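Local coordinates for PT26-6P (Thermococcus sp., PDB 2WB7), which is of unknown function but is encoded by a family of euryarchaeal mobile elements and joins two immunoglobulin-like domains to a helical domain, at residues Tyr42-Thr47 and Leu52-Gly57; Pro68-Leu73 and Phe295-Pro300; Val80-Val85 and His193-Ala198. One frame throughout, in Å; residues are numbered along the deposited sequence.

Contact 1: residues Tyr42-Thr47 and Leu52-Gly57; sequences YGNGGT and LIHIYG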
loop_
_atom_site.group_PDB
_atom_site.type_symbol
_atom_site.label_atom_id
_atom_site.label_comp_id
_atom_site.label_asym_id
_atom_site.label_seq_id
_atom_site.Cartn_x
_atom_site.Cartn_y
_atom_site.Cartn_z
ATOM N N TYR A 42 -18.033 15.856 -8.709
ATOM C CA TYR A 42 -17.737 14.923 -9.778
ATOM C C TYR A 42 -18.571 15.307 -10.979
ATOM O O TYR A 42 -18.238 14.962 -12.106
ATOM C CB TYR A 42 -18.058 13.488 -9.361
ATOM C CG TYR A 42 -16.962 12.801 -8.570
ATOM C CD1 TYR A 42 -16.008 13.535 -7.862
ATOM C CD2 TYR A 42 -16.893 11.418 -8.510
ATOM C CE1 TYR A 42 -15.005 12.897 -7.123
ATOM C CE2 TYR A 42 -15.901 10.777 -7.776
ATOM C CZ TYR A 42 -14.963 11.516 -7.097
ATOM O OH TYR A 42 -14.004 10.854 -6.382
ATOM N N GLY A 43 -19.667 16.015 -10.725
ATOM C CA GLY A 43 -20.499 16.560 -11.794
ATOM C C GLY A 43 -21.889 16.936 -11.329
ATOM O O GLY A 43 -22.226 16.761 -10.160
ATOM N N ASN A 44 -22.704 17.446 -12.249
ATOM C CA ASN A 44 -24.049 17.920 -11.908
ATOM C C ASN A 44 -25.092 17.714 -13.006
ATOM O O ASN A 44 -24.755 17.387 -14.145
ATOM C CB ASN A 44 -24.007 19.400 -11.509
ATOM C CG ASN A 44 -23.254 20.243 -12.495
ATOM O OD1 ASN A 44 -23.588 20.289 -13.673
ATOM N ND2 ASN A 44 -22.221 20.917 -12.020
ATOM N N GLY A 45 -26.361 17.887 -12.648
ATOM C CA GLY A 45 -27.438 17.775 -13.623
ATOM C C GLY A 45 -27.428 19.018 -14.494
ATOM O O GLY A 45 -26.732 19.995 -14.182
ATOM N N GLY A 46 -28.169 18.996 -15.600
ATOM C CA GLY A 46 -28.405 20.235 -16.344
ATOM C C GLY A 46 -28.835 21.294 -15.332
ATOM O O GLY A 46 -29.513 20.970 -14.346
ATOM N N THR A 47 -28.426 22.546 -15.536
ATOM C CA THR A 47 -28.734 23.608 -14.567
ATOM C C THR A 47 -30.179 24.134 -14.719
ATOM O O THR A 47 -30.516 25.234 -14.275
ATOM C CB THR A 47 -27.681 24.744 -14.615
ATOM O OG1 THR A 47 -27.569 25.238 -15.959
ATOM C CG2 THR A 47 -26.309 24.225 -14.133
ATOM N N LEU A 52 -31.948 20.935 -8.858
ATOM C CA LEU A 52 -30.562 20.976 -9.288
ATOM C C LEU A 52 -29.860 19.800 -8.625
ATOM O O LEU A 52 -30.058 19.549 -7.433
ATOM C CB LEU A 52 -29.898 22.294 -8.888
ATOM C CG LEU A 52 -30.014 23.459 -9.876
ATOM C CD1 LEU A 52 -29.330 23.133 -11.226
ATOM C CD2 LEU A 52 -31.475 23.826 -10.070
ATOM N N ILE A 53 -29.062 19.062 -9.393
ATOM C CA ILE A 53 -28.389 17.876 -8.869
ATOM C C ILE A 53 -26.879 18.051 -8.906
ATOM O O ILE A 53 -26.320 18.371 -9.953
ATOM C CB ILE A 53 -28.762 16.613 -9.671
ATOM C CG1 ILE A 53 -30.279 16.558 -9.898
ATOM C CG2 ILE A 53 -28.242 15.364 -8.969
ATOM C CD1 ILE A 53 -30.792 15.244 -10.486
ATOM N N HIS A 54 -26.236 17.851 -7.755
ATOM C CA HIS A 54 -24.777 17.836 -7.657
ATOM C C HIS A 54 -24.267 16.546 -7.021
ATOM O O HIS A 54 -24.829 16.053 -6.032
ATOM C CB HIS A 54 -24.283 19.042 -6.869
ATOM C CG HIS A 54 -24.604 20.350 -7.520
ATOM N ND1 HIS A 54 -23.743 20.974 -8.397
ATOM C CD2 HIS A 54 -25.703 21.141 -7.439
ATOM C CE1 HIS A 54 -24.294 22.097 -8.826
ATOM N NE2 HIS A 54 -25.482 22.222 -8.258
ATOM N N ILE A 55 -23.203 16.006 -7.614
ATOM C CA ILE A 55 -22.542 14.795 -7.125
ATOM C C ILE A 55 -21.126 15.099 -6.647
ATOM O O ILE A 55 -20.346 15.768 -7.346
ATOM C CB ILE A 55 -22.467 13.710 -8.219
ATOM C CG1 ILE A 55 -23.854 13.445 -8.798
ATOM C CG2 ILE A 55 -21.866 12.430 -7.668
ATOM C CD1 ILE A 55 -23.833 12.562 -10.011
ATOM N N TYR A 56 -20.797 14.602 -5.458
ATOM C CA TYR A 56 -19.469 14.802 -4.885
ATOM C C TYR A 56 -18.819 13.503 -4.411
ATOM O O TYR A 56 -19.482 12.627 -3.839
ATOM C CB TYR A 56 -19.550 15.749 -3.695
ATOM C CG TYR A 56 -20.229 17.052 -3.982
ATOM C CD1 TYR A 56 -19.503 18.151 -4.414
ATOM C CD2 TYR A 56 -21.598 17.191 -3.802
ATOM C CE1 TYR A 56 -20.118 19.345 -4.678
ATOM C CE2 TYR A 56 -22.225 18.385 -4.050
ATOM C CZ TYR A 56 -21.479 19.464 -4.490
ATOM O OH TYR A 56 -22.105 20.666 -4.748
ATOM N N GLY A 57 -17.511 13.397 -4.628
ATOM C CA GLY A 57 -16.731 12.292 -4.089
ATOM C C GLY A 57 -15.328 12.751 -3.745
ATOM O O GLY A 57 -14.991 13.910 -3.952
#
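A classic beta bulge, with Tyr42 and Gly43 both facing Ile55, marks the hairpin in which strand 52-62 returns antiparallel along strand 39-44; residues 42-44 and 52-57 run at 176°. Tyr42 N donates to Ile55 O at 2.7 Å, and Gly43 N reaches the same oxygen in a weak bond of 3.5 Å, giving that carbonyl two donors. Ile55 N returns a bond of 2.8 Å to Gly43 O. Gly43 has backbone angles at which any side chain would press on the preceding carbonyl oxygen, so glycine fits this position. Beyond it, Asn44 and His54 make a non-hydrogen-bonded pair, their side chains alongside and pointing the same way; Asn44 CB lies 3.5 Å from His54 ND1, and the amide plane is turned 73° from the imidazole. The amide end is held by Glu41, which accepts from Asn44 ND2. Gly45 N closes the pairing on Ile53 O at 2.7 Å. Past the paired residues, Leu52 turns its CD1 branch onto the backbone of Thr47. On the opposite face of the sheet from Asn44 and His54, Ile53 and Ile55 pack on Val169 and Val167 of strand 163-178. At the bulged end Tyr42 CG is anti to the carbonyl carbon (chi1 -84°), which lays the ring along Gly57, where a side chain would probably run into it. The ring also stacks with His220, and its OH bonds to Pro58 O; Gly57 CA stands 3.8 Å from the ring centroid, over the face, in a CH-pi contact.

Contact 2: residues Pro68-Leu73 and Phe295-Pro300; sequences PVQIRL and FQPANP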
loop_
_atom_site.group_PDB
_atom_site.type_symbol
_atom_site.label_atom_id
_atom_site.label_comp_id
_atom_site.label_asym_id
_atom_site.label_seq_id
_atom_site.Cartn_x
_atom_site.Cartn_y
_atom_site.Cartn_z
ATOM N N PRO A 68 -17.073 7.336 -0.376
ATOM C CA PRO A 68 -18.347 7.957 -0.094
ATOM C C PRO A 68 -18.722 8.854 -1.255
ATOM O O PRO A 68 -17.868 9.550 -1.805
ATOM C CB PRO A 68 -18.065 8.795 1.164
ATOM C CG PRO A 68 -16.582 8.948 1.250
ATOM C CD PRO A 68 -15.947 8.134 0.136
ATOM N N VAL A 69 -19.989 8.824 -1.634
ATOM C CA VAL A 69 -20.494 9.728 -2.644
ATOM C C VAL A 69 -21.584 10.556 -2.017
ATOM O O VAL A 69 -22.501 10.014 -1.396
ATOM C CB VAL A 69 -21.089 8.982 -3.850
ATOM C CG1 VAL A 69 -21.812 9.965 -4.774
ATOM C CG2 VAL A 69 -20.009 8.239 -4.598
ATOM N N GLN A 70 -21.475 11.869 -2.168
ATOM C CA GLN A 70 -22.526 12.775 -1.735
ATOM C C GLN A 70 -23.314 13.308 -2.925
ATOM O O GLN A 70 -22.748 13.717 -3.944
ATOM C CB GLN A 70 -21.946 13.926 -0.922
ATOM C CG GLN A 70 -22.019 13.690 0.564
ATOM C CD GLN A 70 -21.302 14.757 1.356
ATOM O OE1 GLN A 70 -20.079 14.816 1.356
ATOM N NE2 GLN A 70 -22.061 15.598 2.049
ATOM N N ILE A 71 -24.632 13.273 -2.786
ATOM C CA ILE A 71 -25.543 13.855 -3.767
ATOM C C ILE A 71 -26.321 15.011 -3.136
ATOM O O ILE A 71 -27.009 14.838 -2.138
ATOM C CB ILE A 71 -26.549 12.818 -4.261
ATOM C CG1 ILE A 71 -25.818 11.564 -4.744
ATOM C CG2 ILE A 71 -27.418 13.413 -5.354
ATOM C CD1 ILE A 71 -26.688 10.295 -4.698
ATOM N N ARG A 72 -26.210 16.191 -3.727
ATOM C CA ARG A 72 -26.909 17.341 -3.198
ATOM C C ARG A 72 -28.035 17.823 -4.123
ATOM O O ARG A 72 -27.791 18.206 -5.273
ATOM C CB ARG A 72 -25.920 18.461 -2.928
ATOM C CG ARG A 72 -26.550 19.732 -2.460
ATOM C CD ARG A 72 -25.546 20.840 -2.583
ATOM N NE ARG A 72 -25.699 21.818 -1.516
ATOM C CZ ARG A 72 -25.210 21.659 -0.290
ATOM N NH1 ARG A 72 -24.535 20.549 0.017
ATOM N NH2 ARG A 72 -25.397 22.612 0.624
ATOM N N LEU A 73 -29.261 17.813 -3.606
ATOM C CA LEU A 73 -30.435 18.241 -4.358
ATOM C C LEU A 73 -30.922 19.623 -3.905
ATOM O O LEU A 73 -31.287 19.796 -2.748
ATOM C CB LEU A 73 -31.561 17.233 -4.148
ATOM C CG LEU A 73 -31.234 15.751 -4.343
ATOM C CD1 LEU A 73 -32.495 14.915 -4.216
ATOM C CD2 LEU A 73 -30.600 15.548 -5.692
ATOM N N PHE A 295 -14.963 7.560 5.017
ATOM C CA PHE A 295 -16.319 7.508 4.472
ATOM C C PHE A 295 -17.212 8.619 5.014
ATOM O O PHE A 295 -18.360 8.738 4.608
ATOM C CB PHE A 295 -16.961 6.161 4.772
ATOM C CG PHE A 295 -16.287 4.997 4.095
ATOM C CD1 PHE A 295 -15.355 4.216 4.770
ATOM C CD2 PHE A 295 -16.594 4.675 2.789
ATOM C CE1 PHE A 295 -14.732 3.144 4.144
ATOM C CE2 PHE A 295 -15.982 3.598 2.158
ATOM C CZ PHE A 295 -15.049 2.834 2.837
ATOM N N GLN A 296 -16.690 9.417 5.945
ATOM C CA GLN A 296 -17.379 10.615 6.419
ATOM C C GLN A 296 -17.989 11.326 5.222
ATOM O O GLN A 296 -17.304 11.504 4.227
ATOM C CB GLN A 296 -16.367 11.560 7.074
ATOM C CG GLN A 296 -16.013 11.224 8.509
ATOM C CD GLN A 296 -17.264 10.971 9.334
ATOM O OE1 GLN A 296 -17.776 9.845 9.387
ATOM N NE2 GLN A 296 -17.775 12.023 9.972
ATOM N N PRO A 297 -19.262 11.762 5.305
ATOM C CA PRO A 297 -20.225 11.722 6.410
ATOM C C PRO A 297 -20.895 10.366 6.564
ATOM O O PRO A 297 -21.574 10.128 7.559
ATOM C CB PRO A 297 -21.276 12.765 6.012
ATOM C CG PRO A 297 -20.894 13.276 4.664
ATOM C CD PRO A 297 -19.816 12.428 4.116
ATOM N N ALA A 298 -20.739 9.483 5.586
ATOM C CA ALA A 298 -21.219 8.115 5.760
ATOM C C ALA A 298 -20.432 7.454 6.890
ATOM O O ALA A 298 -19.339 7.925 7.273
ATOM C CB ALA A 298 -21.076 7.315 4.462
ATOM N N ASN A 299 -20.971 6.350 7.406
ATOM C CA ASN A 299 -20.290 5.614 8.456
ATOM C C ASN A 299 -20.543 4.110 8.464
ATOM O O ASN A 299 -21.009 3.567 9.461
ATOM C CB ASN A 299 -20.664 6.195 9.806
ATOM C CG ASN A 299 -19.837 5.605 10.920
ATOM O OD1 ASN A 299 -18.636 5.365 10.752
ATOM N ND2 ASN A 299 -20.472 5.346 12.064
ATOM N N PRO A 300 -20.198 3.430 7.365
ATOM C CA PRO A 300 -20.497 2.014 7.222
ATOM C C PRO A 300 -19.647 1.189 8.179
ATOM O O PRO A 300 -18.533 1.592 8.503
ATOM C CB PRO A 300 -20.075 1.712 5.781
ATOM C CG PRO A 300 -19.509 2.995 5.236
ATOM C CD PRO A 300 -19.226 3.884 6.362
#
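Pro68 and Gln70, alternate residues of strand 66-75 whose CB atoms both point toward residues 295-300, meet Phe295 and Pro297 of the loop between strands 281-290 and 301-314. The pyrrolidine of Pro68 rests on the backbone of Phe295: CB lies 3.5 Å from Phe295 O and CG 3.5 Å from Phe295 CA. The phenyl ring joins in loosely, with Phe295 CD2 4.4 Å from Pro68 CD. Gln70 and Pro297 approach from opposite directions. Pro297 CG sits almost equally far from the three amide atoms, 3.6 Å from Gln70 CD and 3.7 Å from Gln70 NE2, while OE1 faces both Pro297 CG and CD. This is van der Waals contact between a planar amide and an aliphatic ring. The glutamine reaches so far because its chain is extended beyond CG (chi2 173°). An alanine at Gln70 would lack the amide and is likely to leave Pro297 without its mate on the strand, opening a gap between strand and loop. The peptide bond before Pro297 is cis, which probably helps turn the loop here. Further out, Phe39 of strand 39-44 touches Pro68, Gln70 and Pro297 alike, and Val125 of strand 120-129 touches Gln70 and Ala298. The loop of the second immunoglobulin-like domain thus meets strand 66-75 where that strand lies between its sheet neighbours, strands 52-62 and 120-129.

Contact 3: residues Val80-Val85 and His193-Ala198; sequences VPFNKV and HWYEDA
Phe82 carries the aromatic part of this contact, its ring set between those of His193 and Tyr195. Against Tyr195 the geometry is T-shaped: the edge of Phe82 points at the tyrosine face, with planes 88° apart and centroids 5.4 Å apart. Its CZ leads, 3.8 Å from Tyr195 CG, and CE1 stands over the same face. The other face of Tyr195 receives CG of Glu196, so the phenol is flanked on both sides. Tyr195 CG is anti to its own backbone N (chi1 171°), which carries the ring over to Phe82. With His193 the planes are near parallel, 18° apart, but displaced so that little of one ring lies over the other; their closest separation in the model is doubtful. Trp176 and Trp200 extend the cluster by meeting the Phe82 ring. Both residues belong to the long strands 163-178 and 198-213, antiparallel partners in a six-stranded sheet, and strand 193-195 pairs along the second of these as a short hairpin. A type I' turn from Tyr195 to Ala198 reverses that hairpin, with Tyr195 N bonded to Ala198 O at 2.9 Å. The opposing loop is shaped by a type I turn from Val80 to Asn83, where Asn83 N bonds to Val80 O, followed by an inverse gamma turn centred on Asn83. The CB of Trp194 points away from the loop; its side chain touches Cys188 and Cys199, which form a disulfide. The remaining apolar contact comes from Pro81, whose CG lies 3.6 Å from Tyr195 CZ and close to the phenol oxygen.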
loop_
_atom_site.group_PDB
_atom_site.type_symbol
_atom_site.label_atom_id
_atom_site.label_comp_id
_atom_site.label_asym_id
_atom_site.label_seq_id
_atom_site.Cartn_x
_atom_site.Cartn_y
_atom_site.Cartn_z
ATOM N N VAL A 80 -44.978 30.507 -6.506
ATOM C CA VAL A 80 -46.054 30.131 -5.589
ATOM C C VAL A 80 -45.583 29.237 -4.428
ATOM O O VAL A 80 -45.197 28.077 -4.628
ATOM C CB VAL A 80 -47.239 29.458 -6.331
ATOM C CG1 VAL A 80 -48.469 29.418 -5.432
ATOM C CG2 VAL A 80 -47.545 30.190 -7.628
ATOM N N PRO A 81 -45.640 29.781 -3.206
ATOM C CA PRO A 81 -45.244 29.196 -1.928
ATOM C C PRO A 81 -45.687 27.747 -1.713
ATOM O O PRO A 81 -45.077 27.043 -0.909
ATOM C CB PRO A 81 -45.951 30.087 -0.903
ATOM C CG PRO A 81 -46.064 31.419 -1.562
ATOM C CD PRO A 81 -46.093 31.176 -3.063
ATOM N N PHE A 82 -46.738 27.311 -2.406
ATOM C CA PHE A 82 -47.338 26.005 -2.146
ATOM C C PHE A 82 -46.973 25.037 -3.247
ATOM O O PHE A 82 -47.310 23.852 -3.184
ATOM C CB PHE A 82 -48.863 26.127 -2.074
ATOM C CG PHE A 82 -49.331 27.390 -1.415
ATOM C CD1 PHE A 82 -49.204 28.614 -2.061
ATOM C CD2 PHE A 82 -49.886 27.359 -0.143
ATOM C CE1 PHE A 82 -49.621 29.781 -1.448
ATOM C CE2 PHE A 82 -50.305 28.521 0.474
ATOM C CZ PHE A 82 -50.170 29.735 -0.178
ATOM N N ASN A 83 -46.299 25.557 -4.267
ATOM C CA ASN A 83 -45.893 24.745 -5.404
ATOM C C ASN A 83 -44.771 23.776 -5.058
ATOM O O ASN A 83 -43.743 23.718 -5.729
ATOM C CB ASN A 83 -45.512 25.638 -6.580
ATOM C CG ASN A 83 -46.720 26.152 -7.315
ATOM O OD1 ASN A 83 -46.602 26.929 -8.251
ATOM N ND2 ASN A 83 -47.902 25.719 -6.887
ATOM N N LYS A 84 -45.001 23.004 -4.005
ATOM C CA LYS A 84 -43.989 22.122 -3.451
ATOM C C LYS A 84 -43.526 21.020 -4.404
ATOM O O LYS A 84 -44.321 20.416 -5.130
ATOM C CB LYS A 84 -44.488 21.513 -2.144
ATOM C CG LYS A 84 -44.578 22.529 -1.023
ATOM C CD LYS A 84 -45.281 21.937 0.184
ATOM C CE LYS A 84 -45.264 22.898 1.365
ATOM N NZ LYS A 84 -45.894 22.290 2.580
ATOM N N VAL A 85 -42.216 20.778 -4.381
ATOM C CA VAL A 85 -41.599 19.697 -5.125
ATOM C C VAL A 85 -41.541 18.450 -4.247
ATOM O O VAL A 85 -41.017 18.496 -3.145
ATOM C CB VAL A 85 -40.180 20.083 -5.546
ATOM C CG1 VAL A 85 -39.471 18.886 -6.114
ATOM C CG2 VAL A 85 -40.226 21.210 -6.560
ATOM N N HIS A 193 -55.648 27.571 0.755
ATOM C CA HIS A 193 -54.826 28.463 1.583
ATOM C C HIS A 193 -55.116 29.955 1.347
ATOM O O HIS A 193 -54.810 30.480 0.275
ATOM C CB HIS A 193 -53.334 28.234 1.306
ATOM C CG HIS A 193 -52.854 26.851 1.623
ATOM N ND1 HIS A 193 -52.926 26.311 2.890
ATOM C CD2 HIS A 193 -52.280 25.905 0.841
ATOM C CE1 HIS A 193 -52.430 25.086 2.872
ATOM N NE2 HIS A 193 -52.034 24.815 1.640
ATOM N N TRP A 194 -55.677 30.648 2.339
ATOM C CA TRP A 194 -55.815 32.100 2.225
ATOM C C TRP A 194 -54.432 32.706 2.327
ATOM O O TRP A 194 -53.678 32.367 3.230
ATOM C CB TRP A 194 -56.721 32.708 3.306
ATOM C CG TRP A 194 -57.020 34.165 3.008
ATOM C CD1 TRP A 194 -56.330 35.263 3.458
ATOM C CD2 TRP A 194 -58.050 34.668 2.146
ATOM N NE1 TRP A 194 -56.879 36.418 2.934
ATOM C CE2 TRP A 194 -57.938 36.079 2.132
ATOM C CE3 TRP A 194 -59.064 34.061 1.392
ATOM C CZ2 TRP A 194 -58.802 36.888 1.397
ATOM C CZ3 TRP A 194 -59.917 34.868 0.657
ATOM C CH2 TRP A 194 -59.780 36.267 0.666
ATOM N N TYR A 195 -54.100 33.605 1.409
ATOM C CA TYR A 195 -52.745 34.121 1.326
ATOM C C TYR A 195 -52.683 35.285 0.348
ATOM O O TYR A 195 -53.026 35.140 -0.825
ATOM C CB TYR A 195 -51.798 32.993 0.902
ATOM C CG TYR A 195 -50.389 33.421 0.560
ATOM C CD1 TYR A 195 -49.394 33.466 1.535
ATOM C CD2 TYR A 195 -50.046 33.759 -0.747
ATOM C CE1 TYR A 195 -48.098 33.849 1.219
ATOM C CE2 TYR A 195 -48.755 34.147 -1.071
ATOM C CZ TYR A 195 -47.786 34.185 -0.086
ATOM O OH TYR A 195 -46.506 34.563 -0.409
ATOM N N GLU A 196 -52.252 36.443 0.840
ATOM C CA GLU A 196 -52.274 37.659 0.044
ATOM C C GLU A 196 -53.699 37.947 -0.463
ATOM O O GLU A 196 -53.914 38.223 -1.653
ATOM C CB GLU A 196 -51.282 37.569 -1.119
ATOM C CG GLU A 196 -49.819 37.582 -0.693
ATOM C CD GLU A 196 -48.873 37.938 -1.841
ATOM O OE1 GLU A 196 -49.353 38.436 -2.885
ATOM O OE2 GLU A 196 -47.648 37.724 -1.697
ATOM N N ASP A 197 -54.662 37.859 0.457
ATOM C CA ASP A 197 -56.047 38.255 0.201
ATOM C C ASP A 197 -56.732 37.470 -0.907
ATOM O O ASP A 197 -57.780 37.881 -1.402
ATOM C CB ASP A 197 -56.126 39.743 -0.130
ATOM C CG ASP A 197 -55.560 40.605 0.970
ATOM O OD1 ASP A 197 -55.752 40.253 2.158
ATOM O OD2 ASP A 197 -54.922 41.629 0.641
ATOM N N ALA A 198 -56.144 36.350 -1.304
ATOM C CA ALA A 198 -56.806 35.453 -2.233
ATOM C C ALA A 198 -56.783 34.041 -1.676
ATOM O O ALA A 198 -55.944 33.694 -0.845
ATOM C CB ALA A 198 -56.151 35.506 -3.590
#

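Contacts 1 and 2 share one sheet, where strands 52-62 and 66-75 are consecutive and adjacent; their centres lie 14 Å apart, and backbone bonds probably run from Tyr56 N to Gln70 O and from Arg72 N to His54 O. Contact 1 closes before contact 2 opens. Contact 3 is nested within the long chain excursion that contact 2 closes, yet its centre is about 34 Å from that of contact 2 and 30 Å from that of contact 1, with no touch to either. A local hairpin thus stands beside what is probably part of the seam between the two immunoglobulin-like domains, while the aromatic cluster sits on a separate, six-stranded sheet farther from the chain's centre.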